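Local atomic coordinates of nitrogenase molybdenum-iron protein beta chain (Clostridium pasteurianum, PDB entry 4WES), a protein that forms, together with the alpha chain, the molybdenum-iron component of nitrogenase, which reduces dinitrogen to ammonia, and shares an [8Fe-7S] cluster with that chain. Residues E294-G297 with Q298-L302; I431-V434 with E435-T438. All blocks are in the same frame, centred on the assembly; numbering follows the deposited sequence.

In the fold
Each contact joins successive turns of one helix, 290-305 for contact 1 (294-302) and 426-448 for contact 2 (431-438); the centres of the contacts are about 13 Å apart. The helices pack directly: Leu-302 CG is 3.8 Å from Val-434 CG1, and Leu-299 CA is 3.8 Å from Ile-431 CG1, so Ile-431 and Val-434 form the side of contact 2 that meets contact 1. Both contacts also touch the second beta subunit. Contact 1 carries an iron(II) ligand, the carboxylate of Asp-301, about 2 Å from the metal; in contact 2 the side chain of Ile-431 stays about 11 Å from that ion. The ligands of the [8Fe-7S] cluster belong to neither contact.

Contact 1 (E294-G297 with Q298-L302); sequences EERG and QLIDL
Gln-298 lies against the preceding turn of its helix, over Glu-294 and Glu-295, and its CB, CG, CD and OE1 all meet atoms there. CB touches the carbonyl oxygens of both Glu-294 and Glu-295, each at 3.6 Å. The next atom, CG, is anti to its own carbonyl carbon (chi1 -70°) and is thereby turned back toward the preceding turn, where it comes within 3.3 Å of Glu-294 O. CD then approaches the side chain of Glu-294, 4.2 Å from its CG, and the amide and carboxylate planes are stacked, only 6° apart. At the tip, OE1 lies 3.6 Å from Glu-295 CA. A water 2.7 Å from Gln-298 OE1 and 3.0 Å from Glu-294 OE1 links the two side chains, though which of its acceptors take its protons is not settled. NE2 is bonded to the backbone oxygen of Asp-209 of the second beta subunit, and Glu-294 OE2 pairs with Arg-185 of that subunit; both stacked groups are therefore held from across the interface.

The frame is regular alpha helix: four successive i to i+4 bonds run from Gln-298 N to Glu-294 O (2.8 Å) through Asp-301 N to Gly-297 O (2.9 Å).

On another side of the helix, Arg-296 and Ile-300 run alongside each other in the same direction, Ile-300 CD1 lying over one face of the guanidinium. Arg-296 NE forms a salt bridge with Asp-274. The CB of Asp-301 touches Gly-297 O, while its OD2 binds iron(II) together with Asp-305 and with Glu-62 and Lys-61 O of the second beta subunit. Its OD1 is hydrogen-bonded to Thr-212 OG1 of the second beta subunit and salt-bridged to Lys-473 of the alpha chain.

Contact 2 (I431-V434 with E435-T438); sequences IRLV and EEIT
Arg-432 and Glu-435 lie side by side and point the same way, yet their flat ends are almost perpendicular, the guanidinium and carboxylate planes being 88° apart. The separation of 3.9 Å between Arg-432 NH1 and Glu-435 OE1 makes this a long salt bridge, an i to i+3 ion pair along a helix, and because the oxygen stands well out of the guanidinium plane no N-H is aimed at it. The attraction is thus one of charge. The arginine chain bends at chi2 and chi3, which folds its end back beside the glutamate, whereas Glu-435 is extended.

A water joins the two residues: it donates to Arg-432 O and to Glu-435 OE1, each at 2.8 Å, and sits 3.2 Å above the guanidinium plane, over its centre. Glu-435 OE1 also accepts from Asn-422 ND2 of the second beta subunit, so this one oxygen takes two hydrogen bonds, beside a weak, long ion pair with Arg-432 of that subunit. The two copies of Arg-432 pack on each other, which places the pair at the beta-beta interface.

One turn on, Thr-438 folds its hydroxyl back to the helix. With chi1 at 59°, OG1 donates a hydrogen bond to Val-434 O (2.9 Å), and Thr-438 N bonds the same oxygen from the opposite face of the carbonyl plane. This carbonyl oxygen thus has two donors, the usual i to i-4 side-chain bond of a threonine in a helix adding to the main-chain one.

Both segments belong to helix 426-448, which is packed on several sides. Ile-431 and Val-434 meet helix 290-305, Leu-433 and Val-434 touch Phe-330 of helix 321-333, and Glu-436 and Ile-437 rest on Val-407 of strand 406-408.

Contact 1 (E294-G297 with Q298-L302)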
ATOM      1  N   GLU B 294      -5.050  -5.962 -24.443  1.00 10.86           N
ATOM      2  CA  GLU B 294      -4.089  -6.578 -23.505  1.00 10.36           C
ATOM      3  C   GLU B 294      -4.369  -6.101 -22.078  1.00  9.47           C
ATOM      4  O   GLU B 294      -4.342  -6.903 -21.141  1.00  9.99           O
ATOM      5  CB  GLU B 294      -2.640  -6.257 -23.902  1.00 10.99           C
ATOM      6  CG  GLU B 294      -1.648  -6.980 -23.035  1.00 11.88           C
ATOM      7  CD  GLU B 294      -0.216  -6.520 -23.164  1.00 12.32           C
ATOM      8  OE1 GLU B 294       0.034  -5.301 -23.207  1.00 14.29           O
ATOM      9  OE2 GLU B 294       0.682  -7.405 -23.170  1.00 13.72           O
ATOM     10  N   GLU B 295      -4.569  -4.792 -21.894  1.00 10.01           N
ATOM     11  CA  GLU B 295      -4.836  -4.245 -20.555  1.00 10.26           C
ATOM     12  C   GLU B 295      -6.076  -4.891 -19.915  1.00  9.67           C
ATOM     13  O   GLU B 295      -6.061  -5.270 -18.737  1.00 10.03           O
ATOM     14  CB  GLU B 295      -5.080  -2.744 -20.618  1.00 13.04           C
ATOM     15  CG  GLU B 295      -4.001  -1.879 -21.169  1.00 15.84           C
ATOM     16  CD  GLU B 295      -4.400  -0.436 -21.569  1.00 19.44           C
ATOM     17  OE1 GLU B 295      -5.435   0.084 -21.123  1.00 30.77           O
ATOM     18  OE2 GLU B 295      -3.589   0.206 -22.359  1.00 23.85           O
ATOM     19  N   ARG B 296      -7.137  -5.020 -20.700  1.00 10.13           N
ATOM     20  CA  ARG B 296      -8.340  -5.673 -20.195  1.00  9.40           C
ATOM     21  C   ARG B 296      -8.024  -7.092 -19.771  1.00  9.99           C
ATOM     22  O   ARG B 296      -8.452  -7.575 -18.719  1.00  9.79           O
ATOM     23  CB  ARG B 296      -9.457  -5.641 -21.222  1.00 10.51           C
ATOM     24  CG  ARG B 296     -10.749  -6.235 -20.683  1.00 10.59           C
ATOM     25  CD  ARG B 296     -11.810  -6.257 -21.765  1.00 12.04           C
ATOM     26  NE  ARG B 296     -13.134  -6.673 -21.261  1.00 11.58           N
ATOM     27  CZ  ARG B 296     -13.514  -7.916 -20.941  1.00 12.23           C
ATOM     28  NH1 ARG B 296     -12.708  -8.961 -21.159  1.00 12.41           N
ATOM     29  NH2 ARG B 296     -14.709  -8.128 -20.423  1.00 12.22           N
ATOM     30  N   GLY B 297      -7.294  -7.817 -20.615  1.00  9.62           N
ATOM     31  CA  GLY B 297      -6.963  -9.179 -20.290  1.00 10.19           C
ATOM     32  C   GLY B 297      -6.041  -9.346 -19.105  1.00  8.96           C
ATOM     33  O   GLY B 297      -6.097 -10.363 -18.418  1.00  9.46           O
ATOM     34  N   GLN B 298      -5.173  -8.360 -18.861  1.00  8.84           N
ATOM     35  CA  GLN B 298      -4.376  -8.356 -17.642  1.00  9.06           C
ATOM     36  C   GLN B 298      -5.278  -8.125 -16.418  1.00  8.86           C
ATOM     37  O   GLN B 298      -5.057  -8.735 -15.364  1.00  9.12           O
ATOM     38  CB  GLN B 298      -3.296  -7.276 -17.696  1.00  9.16           C
ATOM     39  CG  GLN B 298      -2.181  -7.591 -18.697  1.00  9.29           C
ATOM     40  CD  GLN B 298      -1.286  -6.395 -18.913  1.00 10.11           C
ATOM     41  OE1 GLN B 298      -1.762  -5.254 -19.044  1.00 11.30           O
ATOM     42  NE2 GLN B 298      -0.005  -6.631 -18.941  1.00 12.18           N
ATOM     43  N   LEU B 299      -6.248  -7.233 -16.537  1.00  8.83           N
ATOM     44  CA  LEU B 299      -7.200  -7.060 -15.436  1.00  8.69           C
ATOM     45  C   LEU B 299      -7.946  -8.359 -15.154  1.00  8.43           C
ATOM     46  O   LEU B 299      -8.037  -8.774 -13.985  1.00  8.81           O
ATOM     47  CB  LEU B 299      -8.213  -5.968 -15.820  1.00  8.59           C
ATOM     48  CG  LEU B 299      -9.371  -5.819 -14.836  1.00  9.16           C
ATOM     49  CD1 LEU B 299      -8.930  -5.515 -13.410  1.00  9.93           C
ATOM     50  CD2 LEU B 299     -10.373  -4.799 -15.356  1.00 10.47           C
ATOM     51  N   ILE B 300      -8.440  -9.037 -16.169  1.00  8.53           N
ATOM     52  CA  ILE B 300      -9.115 -10.315 -15.950  1.00  9.65           C
ATOM     53  C   ILE B 300      -8.161 -11.307 -15.315  1.00  8.71           C
ATOM     54  O   ILE B 300      -8.523 -12.046 -14.388  1.00  9.20           O
ATOM     55  CB  ILE B 300      -9.723 -10.853 -17.279  1.00 10.03           C
ATOM     56  CG1 ILE B 300     -10.795  -9.908 -17.831  1.00 10.55           C
ATOM     57  CG2 ILE B 300     -10.268 -12.250 -17.084  1.00 12.24           C
ATOM     58  CD1 ILE B 300     -11.957  -9.633 -16.909  1.00 14.07           C
ATOM     59  N   ASP B 301      -6.926 -11.361 -15.828  1.00  8.82           N
ATOM     60  CA  ASP B 301      -5.914 -12.240 -15.243  1.00  8.71           C
ATOM     61  C   ASP B 301      -5.755 -11.996 -13.757  1.00  8.63           C
ATOM     62  O   ASP B 301      -5.633 -12.942 -12.966  1.00  9.33           O
ATOM     63  CB  ASP B 301      -4.577 -12.059 -15.988  1.00  9.82           C
ATOM     64  CG  ASP B 301      -3.598 -13.170 -15.690  1.00  8.99           C
ATOM     65  OD1 ASP B 301      -3.744 -14.238 -16.318  1.00  9.55           O
ATOM     66  OD2 ASP B 301      -2.706 -12.958 -14.855  1.00  9.24           O
ATOM     67  N   LEU B 302      -5.686 -10.725 -13.365  1.00  8.56           N
ATOM     68  CA  LEU B 302      -5.495 -10.353 -11.962  1.00  8.69           C
ATOM     69  C   LEU B 302      -6.724 -10.698 -11.134  1.00  7.74           C
ATOM     70  O   LEU B 302      -6.592 -11.169 -10.006  1.00  8.66           O
ATOM     71  CB  LEU B 302      -5.161  -8.876 -11.900  1.00  8.89           C
ATOM     72  CG  LEU B 302      -4.944  -8.294 -10.510  1.00  9.20           C
ATOM     73  CD1 LEU B 302      -3.839  -8.987  -9.759  1.00  9.44           C
ATOM     74  CD2 LEU B 302      -4.651  -6.824 -10.616  1.00 10.37           C
TER
HETATM   75  O   HOH W   1      -0.818  -3.553 -20.980  1.00 25.78           O

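Contact 2 (I431-V434 with E435-T438)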
ATOM      1  N   ILE B 431      -6.811  -2.337 -12.391  1.00  9.17           N
ATOM      2  CA  ILE B 431      -5.683  -3.140 -11.941  1.00  9.48           C
ATOM      3  C   ILE B 431      -5.123  -2.553 -10.647  1.00  9.45           C
ATOM      4  O   ILE B 431      -4.845  -3.272  -9.679  1.00 10.57           O
ATOM      5  CB  ILE B 431      -4.616  -3.220 -13.062  1.00  9.89           C
ATOM      6  CG1 ILE B 431      -5.126  -4.142 -14.170  1.00 10.82           C
ATOM      7  CG2 ILE B 431      -3.255  -3.669 -12.527  1.00 11.29           C
ATOM      8  CD1 ILE B 431      -4.303  -4.028 -15.479  1.00 12.09           C
ATOM      9  N   ARG B 432      -4.927  -1.237 -10.616  1.00  9.50           N
ATOM     10  CA  ARG B 432      -4.412  -0.585  -9.417  1.00 11.12           C
ATOM     11  C   ARG B 432      -5.329  -0.792  -8.232  1.00  9.79           C
ATOM     12  O   ARG B 432      -4.864  -1.052  -7.102  1.00 10.36           O
ATOM     13  CB  ARG B 432      -4.210   0.901  -9.671  1.00 14.82           C
ATOM     14  CG  ARG B 432      -3.079   1.229 -10.647  1.00 23.42           C
ATOM     15  CD  ARG B 432      -1.694   1.205  -9.995  1.00 49.44           C
ATOM     16  NE  ARG B 432      -1.588   2.050  -8.803  1.00 92.94           N
ATOM     17  CZ  ARG B 432      -0.520   2.121  -8.006  1.00111.79           C
ATOM     18  NH1 ARG B 432       0.577   1.407  -8.251  1.00 75.22           N
ATOM     19  NH2 ARG B 432      -0.549   2.917  -6.947  1.00137.33           N
ATOM     20  N   LEU B 433      -6.642  -0.716  -8.445  1.00  9.54           N
ATOM     21  CA  LEU B 433      -7.614  -0.953  -7.371  1.00  9.74           C
ATOM     22  C   LEU B 433      -7.537  -2.374  -6.833  1.00  9.27           C
ATOM     23  O   LEU B 433      -7.587  -2.583  -5.608  1.00  9.86           O
ATOM     24  CB  LEU B 433      -9.036  -0.644  -7.840  1.00 10.36           C
ATOM     25  CG  LEU B 433      -9.405   0.825  -7.933  1.00 11.56           C
ATOM     26  CD1 LEU B 433     -10.726   0.972  -8.667  1.00 14.48           C
ATOM     27  CD2 LEU B 433      -9.439   1.495  -6.559  1.00 15.62           C
ATOM     28  N   VAL B 434      -7.455  -3.378  -7.713  1.00  9.39           N
ATOM     29  CA  VAL B 434      -7.391  -4.732  -7.220  1.00  9.54           C
ATOM     30  C   VAL B 434      -6.122  -4.981  -6.425  1.00  8.90           C
ATOM     31  O   VAL B 434      -6.145  -5.637  -5.385  1.00  9.18           O
ATOM     32  CB  VAL B 434      -7.508  -5.775  -8.355  1.00 10.07           C
ATOM     33  CG1 VAL B 434      -7.394  -7.197  -7.846  1.00 10.37           C
ATOM     34  CG2 VAL B 434      -8.840  -5.562  -9.090  1.00 12.11           C
ATOM     35  N   GLU B 435      -5.002  -4.444  -6.890  1.00  8.81           N
ATOM     36  CA  GLU B 435      -3.762  -4.533  -6.129  1.00  8.88           C
ATOM     37  C   GLU B 435      -3.905  -3.887  -4.755  1.00  8.63           C
ATOM     38  O   GLU B 435      -3.513  -4.473  -3.748  1.00  9.15           O
ATOM     39  CB  GLU B 435      -2.614  -3.906  -6.908  1.00 10.45           C
ATOM     40  CG  GLU B 435      -1.309  -4.022  -6.164  1.00 10.22           C
ATOM     41  CD  GLU B 435      -0.155  -3.284  -6.745  1.00 12.68           C
ATOM     42  OE1 GLU B 435      -0.370  -2.310  -7.538  1.00 13.57           O
ATOM     43  OE2 GLU B 435       0.978  -3.639  -6.373  1.00 17.02           O
ATOM     44  N   GLU B 436      -4.462  -2.683  -4.735  1.00  8.51           N
ATOM     45  CA  GLU B 436      -4.604  -1.992  -3.445  1.00  9.36           C
ATOM     46  C   GLU B 436      -5.519  -2.725  -2.480  1.00  8.64           C
ATOM     47  O   GLU B 436      -5.218  -2.857  -1.292  1.00  9.47           O
ATOM     48  CB  GLU B 436      -5.145  -0.593  -3.687  1.00 11.23           C
ATOM     49  CG  GLU B 436      -5.112   0.331  -2.511  1.00 15.34           C
ATOM     50  CD  GLU B 436      -5.445   1.784  -2.920  1.00 26.91           C
ATOM     51  OE1 GLU B 436      -6.079   2.047  -4.014  1.00 22.13           O
ATOM     52  OE2 GLU B 436      -5.130   2.670  -2.118  1.00 39.71           O
ATOM     53  N   ILE B 437      -6.661  -3.203  -2.973  1.00  8.37           N
ATOM     54  CA  ILE B 437      -7.606  -3.938  -2.159  1.00  8.73           C
ATOM     55  C   ILE B 437      -6.969  -5.201  -1.605  1.00  8.57           C
ATOM     56  O   ILE B 437      -7.074  -5.508  -0.405  1.00  8.80           O
ATOM     57  CB  ILE B 437      -8.886  -4.258  -2.977  1.00  9.17           C
ATOM     58  CG1 ILE B 437      -9.711  -2.992  -3.220  1.00  9.59           C
ATOM     59  CG2 ILE B 437      -9.728  -5.326  -2.276  1.00  9.79           C
ATOM     60  CD1 ILE B 437     -10.786  -3.105  -4.273  1.00 11.33           C
ATOM     61  N   THR B 438      -6.343  -5.990  -2.483  1.00  8.15           N
ATOM     62  CA  THR B 438      -5.763  -7.238  -2.013  1.00  8.76           C
ATOM     63  C   THR B 438      -4.567  -6.968  -1.097  1.00  7.87           C
ATOM     64  O   THR B 438      -4.350  -7.718  -0.138  1.00  8.51           O
ATOM     65  CB  THR B 438      -5.454  -8.204  -3.151  1.00 10.00           C
ATOM     66  OG1 THR B 438      -4.559  -7.632  -4.087  1.00 11.07           O
ATOM     67  CG2 THR B 438      -6.710  -8.594  -3.874  1.00 11.63           C
TER
HETATM   68  O   HOH W   2      -2.162  -0.323  -6.594  1.00 18.52           O